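Local structure of glycerate 2-kinase (Pyrococcus horikoshii, 1X3L) at residues 181-186 with 248-253; 43-48 with 259-264; 273-278 with 428-433. The protein catalyses the magnesium-dependent phosphorylation of D-glycerate to 2-phosphoglycerate, taking the phosphate from ATP or alternatively from other nucleotides or pyrophosphate. One frame throughout, in Å; residues are numbered along the deposited sequence.

Interaction 1 of 3, residues 181-186 with 248-253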
loop_
_atom_site.group_PDB
_atom_site.type_symbol
_atom_site.label_atom_id
_atom_site.label_comp_id
_atom_site.label_asym_id
_atom_site.label_seq_id
_atom_site.Cartn_x
_atom_site.Cartn_y
_atom_site.Cartn_z
ATOM N N LEU A 181 10.313 16.226 7.130
ATOM C CA LEU A 181 10.299 15.585 8.440
ATOM C C LEU A 181 11.684 14.977 8.679
ATOM O O LEU A 181 12.257 15.115 9.759
ATOM C CB LEU A 181 9.225 14.490 8.506
ATOM C CG LEU A 181 8.976 13.858 9.881
ATOM C CD1 LEU A 181 8.352 14.893 10.818
ATOM C CD2 LEU A 181 8.050 12.651 9.740
ATOM N N ALA A 182 12.223 14.314 7.662
ATOM C CA ALA A 182 13.542 13.701 7.777
ATOM C C ALA A 182 14.625 14.752 8.037
ATOM O O ALA A 182 15.608 14.473 8.715
ATOM C CB ALA A 182 13.870 12.920 6.511
ATOM N N LYS A 183 14.446 15.956 7.500
ATOM C CA LYS A 183 15.433 17.016 7.709
ATOM C C LYS A 183 15.474 17.470 9.165
ATOM O O LYS A 183 16.442 18.090 9.596
ATOM C CB LYS A 183 15.135 18.222 6.813
ATOM C CG LYS A 183 15.401 17.986 5.340
ATOM C CD LYS A 183 15.106 19.229 4.505
ATOM C CE LYS A 183 16.062 20.374 4.828
ATOM N NZ LYS A 183 15.806 21.569 3.967
ATOM N N MET A 184 14.427 17.144 9.920
ATOM C CA MET A 184 14.341 17.532 11.327
ATOM C C MET A 184 14.958 16.516 12.285
ATOM O O MET A 184 15.053 16.773 13.483
ATOM C CB MET A 184 12.877 17.757 11.721
ATOM C CG MET A 184 12.175 18.847 10.931
ATOM S SD MET A 184 10.413 18.947 11.326
ATOM C CE MET A 184 10.433 20.272 12.555
ATOM N N ILE A 185 15.372 15.364 11.767
ATOM C CA ILE A 185 15.970 14.329 12.609
ATOM C C ILE A 185 17.448 14.624 12.870
ATOM O O ILE A 185 18.264 14.615 11.947
ATOM C CB ILE A 185 15.838 12.944 11.947
ATOM C CG1 ILE A 185 14.355 12.600 11.748
ATOM C CG2 ILE A 185 16.518 11.894 12.799
ATOM C CD1 ILE A 185 14.124 11.319 10.960
ATOM N N LYS A 186 17.790 14.879 14.128
ATOM C CA LYS A 186 19.167 15.197 14.497
ATOM C C LYS A 186 20.040 13.956 14.637
ATOM O O LYS A 186 21.257 14.025 14.454
ATOM C CB LYS A 186 19.191 15.990 15.808
ATOM C CG LYS A 186 18.345 17.249 15.771
ATOM C CD LYS A 186 18.350 17.984 17.106
ATOM C CE LYS A 186 17.375 19.154 17.081
ATOM N NZ LYS A 186 17.401 19.964 18.335
ATOM N N GLU A 248 14.090 32.653 0.973
ATOM C CA GLU A 248 13.869 33.001 2.376
ATOM C C GLU A 248 13.437 31.795 3.212
ATOM O O GLU A 248 13.579 31.792 4.435
ATOM C CB GLU A 248 12.819 34.107 2.475
ATOM C CG GLU A 248 13.299 35.447 1.939
ATOM C CD GLU A 248 12.177 36.453 1.799
ATOM O OE1 GLU A 248 11.223 36.385 2.603
ATOM O OE2 GLU A 248 12.257 37.317 0.894
ATOM N N VAL A 249 12.899 30.777 2.552
ATOM C CA VAL A 249 12.477 29.567 3.249
ATOM C C VAL A 249 13.133 28.367 2.575
ATOM O O VAL A 249 13.384 28.382 1.370
ATOM C CB VAL A 249 10.935 29.409 3.241
ATOM C CG1 VAL A 249 10.299 30.547 4.023
ATOM C CG2 VAL A 249 10.412 29.390 1.820
ATOM N N GLU A 250 13.416 27.329 3.354
ATOM C CA GLU A 250 14.079 26.153 2.818
ATOM C C GLU A 250 13.250 25.380 1.808
ATOM O O GLU A 250 12.022 25.331 1.876
ATOM C CB GLU A 250 14.522 25.232 3.957
ATOM C CG GLU A 250 15.482 25.911 4.935
ATOM C CD GLU A 250 15.972 24.979 6.034
ATOM O OE1 GLU A 250 15.333 23.923 6.258
ATOM O OE2 GLU A 250 16.992 25.310 6.681
ATOM N N GLU A 251 13.954 24.787 0.857
ATOM C CA GLU A 251 13.352 23.993 -0.201
ATOM C C GLU A 251 13.038 22.608 0.382
ATOM O O GLU A 251 13.453 22.299 1.503
ATOM C CB GLU A 251 14.356 23.896 -1.357
ATOM C CG GLU A 251 13.917 23.069 -2.538
ATOM C CD GLU A 251 12.683 23.616 -3.221
ATOM O OE1 GLU A 251 12.782 24.629 -3.956
ATOM O OE2 GLU A 251 11.610 23.022 -3.013
ATOM N N THR A 252 12.279 21.793 -0.350
ATOM C CA THR A 252 11.981 20.441 0.115
ATOM C C THR A 252 13.298 19.674 -0.032
ATOM O O THR A 252 14.193 20.122 -0.750
ATOM C CB THR A 252 10.876 19.772 -0.735
ATOM O OG1 THR A 252 11.129 20.006 -2.126
ATOM C CG2 THR A 252 9.503 20.330 -0.372
ATOM N N LEU A 253 13.427 18.538 0.648
ATOM C CA LEU A 253 14.658 17.753 0.595
ATOM C C LEU A 253 15.106 17.443 -0.832
ATOM O O LEU A 253 14.349 16.882 -1.624
ATOM C CB LEU A 253 14.491 16.442 1.376
ATOM C CG LEU A 253 15.749 15.571 1.434
ATOM C CD1 LEU A 253 16.865 16.348 2.112
ATOM C CD2 LEU A 253 15.467 14.284 2.182
HETATM O O HOH W 1 13.282 22.091 5.390
HETATM O O HOH W 2 16.210 21.076 1.463
#
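Lys-183 lays the aliphatic part of its side chain along the CD1 methyl of Leu-253, the two side chains running antiparallel where they overlap. The closest carbons are Lys-183 CG and Leu-253 CD1, 3.9 Å apart, with CD of the lysine almost as near. A bend at chi3 (66°) in the otherwise extended lysine chain then carries the ammonium group on past the leucine to the polar loop 248-253. There NZ forms a long, weak salt bridge to Glu-250 OE1 (3.3 Å), the two side chains crossing at a slant, and a weak hydrogen bond to the carbonyl Glu-251 O. Two waters tighten these loose links. One accepts from Lys-183 NZ at 2.9 Å and donates to Glu-250 OE1; the other, 2.6 Å from the same NZ, donates to Glu-251 O. The ammonium group is thus gripped more closely by water than by protein. The carboxylate of Glu-251 turns from the lysine: its OE2 accepts the backbone N-H of Thr-252 (N to OE2 3.0 Å) and is also bonded to His-172. Lys-180, at the start of helix 180-183, joins in by bonding the carbonyls of Glu-250 and Glu-251. The contact fastens this short helix, backed by helix 103-118 and by strand 260-266, to the loop that runs from helix 235-246 into that strand.

Interaction 2 of 3, residues 43-48 with 259-264. With EDO (1,2-ethanediol), chain D.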
loop_
_atom_site.group_PDB
_atom_site.type_symbol
_atom_site.label_atom_id
_atom_site.label_comp_id
_atom_site.label_asym_id
_atom_site.label_seq_id
_atom_site.Cartn_x
_atom_site.Cartn_y
_atom_site.Cartn_z
ATOM N N LYS A 43 20.549 -4.263 7.472
ATOM C CA LYS A 43 21.313 -3.078 7.859
ATOM C C LYS A 43 21.393 -3.001 9.381
ATOM O O LYS A 43 20.370 -2.930 10.064
ATOM C CB LYS A 43 20.639 -1.817 7.306
ATOM C CG LYS A 43 21.469 -0.541 7.402
ATOM C CD LYS A 43 22.632 -0.545 6.416
ATOM C CE LYS A 43 23.363 0.795 6.406
ATOM N NZ LYS A 43 23.959 1.136 7.732
ATOM N N GLU A 44 22.614 -3.006 9.909
ATOM C CA GLU A 44 22.820 -2.967 11.354
ATOM C C GLU A 44 23.021 -1.560 11.909
ATOM O O GLU A 44 23.734 -0.745 11.325
ATOM C CB GLU A 44 24.023 -3.840 11.725
ATOM C CG GLU A 44 24.129 -4.152 13.211
ATOM C CD GLU A 44 25.342 -5.002 13.549
ATOM O OE1 GLU A 44 25.542 -6.047 12.890
ATOM O OE2 GLU A 44 26.092 -4.628 14.480
ATOM N N PHE A 45 22.380 -1.281 13.041
ATOM C CA PHE A 45 22.493 0.016 13.701
ATOM C C PHE A 45 22.811 -0.203 15.170
ATOM O O PHE A 45 22.197 -1.046 15.826
ATOM C CB PHE A 45 21.186 0.811 13.609
ATOM C CG PHE A 45 20.720 1.062 12.211
ATOM C CD1 PHE A 45 19.970 0.106 11.533
ATOM C CD2 PHE A 45 21.035 2.250 11.565
ATOM C CE1 PHE A 45 19.539 0.335 10.226
ATOM C CE2 PHE A 45 20.612 2.488 10.260
ATOM C CZ PHE A 45 19.861 1.528 9.590
ATOM N N GLU A 46 23.766 0.562 15.687
ATOM C CA GLU A 46 24.148 0.447 17.088
ATOM C C GLU A 46 23.298 1.389 17.928
ATOM O O GLU A 46 23.094 2.545 17.560
ATOM C CB GLU A 46 25.626 0.796 17.264
ATOM C CG GLU A 46 26.139 0.601 18.680
ATOM C CD GLU A 46 27.599 0.983 18.825
ATOM O OE1 GLU A 46 28.170 0.750 19.913
ATOM O OE2 GLU A 46 28.173 1.519 17.853
ATOM N N ILE A 47 22.800 0.889 19.054
ATOM C CA ILE A 47 21.972 1.686 19.952
ATOM C C ILE A 47 22.871 2.448 20.922
ATOM O O ILE A 47 23.340 1.891 21.913
ATOM C CB ILE A 47 21.013 0.792 20.768
ATOM C CG1 ILE A 47 20.179 -0.076 19.826
ATOM C CG2 ILE A 47 20.101 1.652 21.630
ATOM C CD1 ILE A 47 19.289 -1.075 20.537
ATOM N N LYS A 48 23.115 3.720 20.636
ATOM C CA LYS A 48 23.963 4.523 21.504
ATOM C C LYS A 48 23.216 5.703 22.108
ATOM O O LYS A 48 23.782 6.775 22.308
ATOM C CB LYS A 48 25.197 5.002 20.730
ATOM C CG LYS A 48 24.896 5.682 19.405
ATOM C CD LYS A 48 26.168 5.844 18.577
ATOM C CE LYS A 48 26.770 4.487 18.231
ATOM N NZ LYS A 48 28.041 4.595 17.461
ATOM N N ASN A 259 22.111 9.918 7.494
ATOM C CA ASN A 259 21.579 9.520 8.792
ATOM C C ASN A 259 20.108 9.076 8.795
ATOM O O ASN A 259 19.604 8.626 9.820
ATOM C CB ASN A 259 21.771 10.660 9.794
ATOM C CG ASN A 259 21.022 11.915 9.395
ATOM O OD1 ASN A 259 21.200 12.435 8.290
ATOM N ND2 ASN A 259 20.181 12.413 10.295
ATOM N N VAL A 260 19.418 9.213 7.664
ATOM C CA VAL A 260 18.015 8.803 7.578
ATOM C C VAL A 260 17.890 7.698 6.533
ATOM O O VAL A 260 18.193 7.901 5.358
ATOM C CB VAL A 260 17.094 9.989 7.189
ATOM C CG1 VAL A 260 15.642 9.516 7.095
ATOM C CG2 VAL A 260 17.214 11.099 8.222
ATOM N N HIS A 261 17.435 6.530 6.972
ATOM C CA HIS A 261 17.307 5.374 6.098
ATOM C C HIS A 261 15.861 4.939 5.895
ATOM O O HIS A 261 15.119 4.736 6.851
ATOM C CB HIS A 261 18.109 4.219 6.692
ATOM C CG HIS A 261 19.494 4.606 7.106
ATOM N ND1 HIS A 261 20.569 4.561 6.245
ATOM C CD2 HIS A 261 19.970 5.087 8.278
ATOM C CE1 HIS A 261 21.648 4.996 6.869
ATOM N NE2 HIS A 261 21.312 5.322 8.105
ATOM N N ASN A 262 15.478 4.786 4.637
ATOM C CA ASN A 262 14.127 4.377 4.293
ATOM C C ASN A 262 14.069 2.896 3.947
ATOM O O ASN A 262 14.851 2.405 3.133
ATOM C CB ASN A 262 13.619 5.218 3.122
ATOM C CG ASN A 262 13.353 6.658 3.518
ATOM O OD1 ASN A 262 12.408 6.944 4.254
ATOM N ND2 ASN A 262 14.193 7.572 3.042
ATOM N N PHE A 263 13.141 2.194 4.589
ATOM C CA PHE A 263 12.944 0.767 4.374
ATOM C C PHE A 263 11.479 0.504 4.031
ATOM O O PHE A 263 10.575 0.967 4.729
ATOM C CB PHE A 263 13.288 -0.026 5.642
ATOM C CG PHE A 263 14.707 0.151 6.111
ATOM C CD1 PHE A 263 15.730 -0.650 5.602
ATOM C CD2 PHE A 263 15.022 1.117 7.065
ATOM C CE1 PHE A 263 17.047 -0.491 6.039
ATOM C CE2 PHE A 263 16.334 1.286 7.511
ATOM C CZ PHE A 263 17.348 0.480 6.999
ATOM N N LEU A 264 11.246 -0.227 2.950
ATOM C CA LEU A 264 9.894 -0.587 2.555
ATOM C C LEU A 264 9.749 -1.984 3.163
ATOM O O LEU A 264 10.442 -2.917 2.746
ATOM C CB LEU A 264 9.785 -0.627 1.023
ATOM C CG LEU A 264 8.420 -0.967 0.406
ATOM C CD1 LEU A 264 7.350 -0.010 0.917
ATOM C CD2 LEU A 264 8.524 -0.896 -1.120
HETATM C C1 EDO D . 16.772 10.328 3.256
HETATM O O1 EDO D . 18.157 9.950 3.354
HETATM C C2 EDO D . 16.347 10.427 1.789
HETATM O O2 EDO D . 16.525 9.164 1.138
#
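Similar first torsions, -58° in Phe-45 and -48° in His-261, set each ring carbon CG anti to its own carbonyl carbon and bring the two rings together. Strand 43-46, an outer strand of a small three-stranded antiparallel sheet, here packs against strand 260-266, an edge strand of the six-stranded parallel sheet; the strand axes stay 11.0 Å apart, so side chains alone bridge the gap. Phe-45 meets His-261 in an offset edge-to-face pair: the phenyl edge points at the imidazole face, with planes at 63° and centroids 5.1 Å apart. The approach is led by Phe-45 CE2, which stands 3.3 Å from His-261 CD2. Phe-263, two residues further along the strand, comes from the opposite direction to Phe-45, and the rims of the two phenyl rings meet at their CZ atoms, 3.8 Å apart. Thr-188 and Ile-190 of strand 188-194 also touch Phe-45, seating its ring over the last two strands of the parallel sheet. With an alanine in place of Phe-45, the space between the sheets would probably be left unfilled, and the His-261 face and the Phe-263 rim would lose their shared partner. The same outer end of the Phe-263 ring is also met, at its edge, by the aliphatic start of Lys-43, whose CB lies 4.0 Å from Phe-263 CZ.

Interaction 3 of 3, residues 273-278 with 428-433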
loop_
_atom_site.group_PDB
_atom_site.type_symbol
_atom_site.label_atom_id
_atom_site.label_comp_id
_atom_site.label_asym_id
_atom_site.label_seq_id
_atom_site.Cartn_x
_atom_site.Cartn_y
_atom_site.Cartn_z
ATOM N N GLU A 273 6.611 -12.512 -2.727
ATOM C CA GLU A 273 7.800 -13.283 -2.400
ATOM C C GLU A 273 7.463 -14.277 -1.291
ATOM O O GLU A 273 7.957 -15.408 -1.290
ATOM C CB GLU A 273 8.940 -12.346 -1.984
ATOM C CG GLU A 273 9.350 -11.399 -3.110
ATOM C CD GLU A 273 10.392 -10.371 -2.692
ATOM O OE1 GLU A 273 10.472 -10.047 -1.488
ATOM O OE2 GLU A 273 11.120 -9.868 -3.576
ATOM N N ALA A 274 6.608 -13.861 -0.361
ATOM C CA ALA A 274 6.190 -14.740 0.724
ATOM C C ALA A 274 5.448 -15.934 0.128
ATOM O O ALA A 274 5.568 -17.057 0.619
ATOM C CB ALA A 274 5.286 -13.990 1.703
ATOM N N ILE A 275 4.681 -15.685 -0.932
ATOM C CA ILE A 275 3.932 -16.744 -1.613
ATOM C C ILE A 275 4.882 -17.713 -2.315
ATOM O O ILE A 275 4.761 -18.935 -2.175
ATOM C CB ILE A 275 2.973 -16.167 -2.690
ATOM C CG1 ILE A 275 1.809 -15.423 -2.026
ATOM C CG2 ILE A 275 2.436 -17.287 -3.568
ATOM C CD1 ILE A 275 0.908 -14.687 -3.029
ATOM N N ALA A 276 5.820 -17.158 -3.079
ATOM C CA ALA A 276 6.787 -17.959 -3.827
ATOM C C ALA A 276 7.661 -18.808 -2.905
ATOM O O ALA A 276 8.006 -19.940 -3.232
ATOM C CB ALA A 276 7.665 -17.047 -4.687
ATOM N N ARG A 277 8.014 -18.245 -1.756
ATOM C CA ARG A 277 8.843 -18.931 -0.775
ATOM C C ARG A 277 8.109 -20.144 -0.196
ATOM O O ARG A 277 8.673 -21.233 -0.096
ATOM C CB ARG A 277 9.224 -17.950 0.338
ATOM C CG ARG A 277 10.160 -18.503 1.403
ATOM C CD ARG A 277 10.540 -17.415 2.426
ATOM N NE ARG A 277 11.317 -16.334 1.816
ATOM C CZ ARG A 277 10.860 -15.107 1.560
ATOM N NH1 ARG A 277 9.611 -14.768 1.863
ATOM N NH2 ARG A 277 11.658 -14.216 0.985
ATOM N N GLU A 278 6.848 -19.958 0.181
ATOM C CA GLU A 278 6.058 -21.052 0.743
ATOM C C GLU A 278 5.790 -22.095 -0.346
ATOM O O GLU A 278 5.849 -23.298 -0.090
ATOM C CB GLU A 278 4.740 -20.509 1.310
ATOM C CG GLU A 278 3.830 -21.538 1.964
ATOM C CD GLU A 278 4.521 -22.341 3.053
ATOM O OE1 GLU A 278 5.409 -21.793 3.734
ATOM O OE2 GLU A 278 4.164 -23.523 3.236
ATOM N N ILE A 428 -3.332 -9.715 -5.608
ATOM C CA ILE A 428 -2.460 -10.777 -6.078
ATOM C C ILE A 428 -3.265 -11.911 -6.690
ATOM O O ILE A 428 -4.338 -12.269 -6.188
ATOM C CB ILE A 428 -1.625 -11.378 -4.933
ATOM C CG1 ILE A 428 -0.784 -10.290 -4.270
ATOM C CG2 ILE A 428 -0.747 -12.511 -5.471
ATOM C CD1 ILE A 428 -0.069 -10.744 -3.001
ATOM N N VAL A 429 -2.744 -12.459 -7.782
ATOM C CA VAL A 429 -3.368 -13.581 -8.448
ATOM C C VAL A 429 -2.386 -14.736 -8.337
ATOM O O VAL A 429 -1.221 -14.604 -8.710
ATOM C CB VAL A 429 -3.610 -13.326 -9.952
ATOM C CG1 VAL A 429 -4.304 -14.534 -10.561
ATOM C CG2 VAL A 429 -4.461 -12.069 -10.155
ATOM N N ILE A 430 -2.841 -15.859 -7.806
ATOM C CA ILE A 430 -1.968 -17.014 -7.693
ATOM C C ILE A 430 -2.499 -18.086 -8.635
ATOM O O ILE A 430 -3.669 -18.459 -8.547
ATOM C CB ILE A 430 -1.954 -17.574 -6.259
ATOM C CG1 ILE A 430 -1.509 -16.491 -5.270
ATOM C CG2 ILE A 430 -1.014 -18.773 -6.182
ATOM C CD1 ILE A 430 -1.527 -16.954 -3.797
ATOM N N ALA A 431 -1.657 -18.561 -9.550
ATOM C CA ALA A 431 -2.068 -19.609 -10.479
ATOM C C ALA A 431 -1.267 -20.873 -10.177
ATOM O O ALA A 431 -0.035 -20.859 -10.172
ATOM C CB ALA A 431 -1.836 -19.163 -11.927
ATOM N N ILE A 432 -1.968 -21.969 -9.919
ATOM C CA ILE A 432 -1.299 -23.219 -9.596
ATOM C C ILE A 432 -1.598 -24.304 -10.615
ATOM O O ILE A 432 -2.750 -24.520 -10.980
ATOM C CB ILE A 432 -1.741 -23.743 -8.207
ATOM C CG1 ILE A 432 -1.514 -22.668 -7.142
ATOM C CG2 ILE A 432 -0.978 -25.019 -7.868
ATOM C CD1 ILE A 432 -2.139 -23.000 -5.801
ATOM N N VAL A 433 -0.552 -24.971 -11.093
ATOM C CA VAL A 433 -0.725 -26.084 -12.023
ATOM C C VAL A 433 0.032 -27.246 -11.384
ATOM O O VAL A 433 1.245 -27.183 -11.201
ATOM C CB VAL A 433 -0.142 -25.792 -13.415
ATOM C CG1 VAL A 433 -0.452 -26.954 -14.354
ATOM C CG2 VAL A 433 -0.728 -24.501 -13.972
#
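Ile-275 points its CD1 methyl from the helix straight at the sheet, tip to tip with both Ile-428 and Ile-430. Its CG1 branch is anti to the carbonyl carbon (chi1 -70°) and continues extended to CD1 (chi2 173°), which puts that methyl between the two strand residues. Ile-430 answers with its own CD1, and the two methyls stand 3.4 Å apart, tighter than usual for carbons. The same Ile-430 methyl also lies 4.0 Å from Ile-275 CG2, so it meets both branches of the helix residue. Ile-428 presents mainly its CG2 branch, 3.7 Å from Ile-275 CD1, with its CD1 a little farther off. This is helix-on-sheet packing in a three-layer alpha/beta/alpha sandwich: helix 268-281 lies on one face of the mixed six-stranded sheet, whose strand 427-435 turns Ile-428 and Ile-430 toward it. Val-429, between them in sequence, points away, to the face where Ile-304 of helix 297-314 packs. Beside the contact, Val-325 of the neighbouring strand 322-328 touches both Ile-275 and Ile-428. Ala-17 of helix 6-20 packs on Ile-275 as well, and the salt bridge from Glu-278 to Arg-12 joins the same two helices by a polar link.

How the interactions relate
Interactions 1 and 2 lie in the part of the chain built on the parallel sheet, with centres 19 Å apart, and meet at strand 260-266: Ala-182 and Ile-185 pack on Val-260. Along the chain, both segments of interaction 1 fall between the two segments of interaction 2. Interaction 3 begins after both have closed, across the molecule from interaction 1; its centre is 31 Å from that of interaction 2 and 41 Å from that of interaction 1. Strand 260-266 is followed directly by helix 268-281, so the chain passes there from the parallel sheet to the helix packed on the mixed sheet, one of the places where it joins the two sheet-based parts of the kinase.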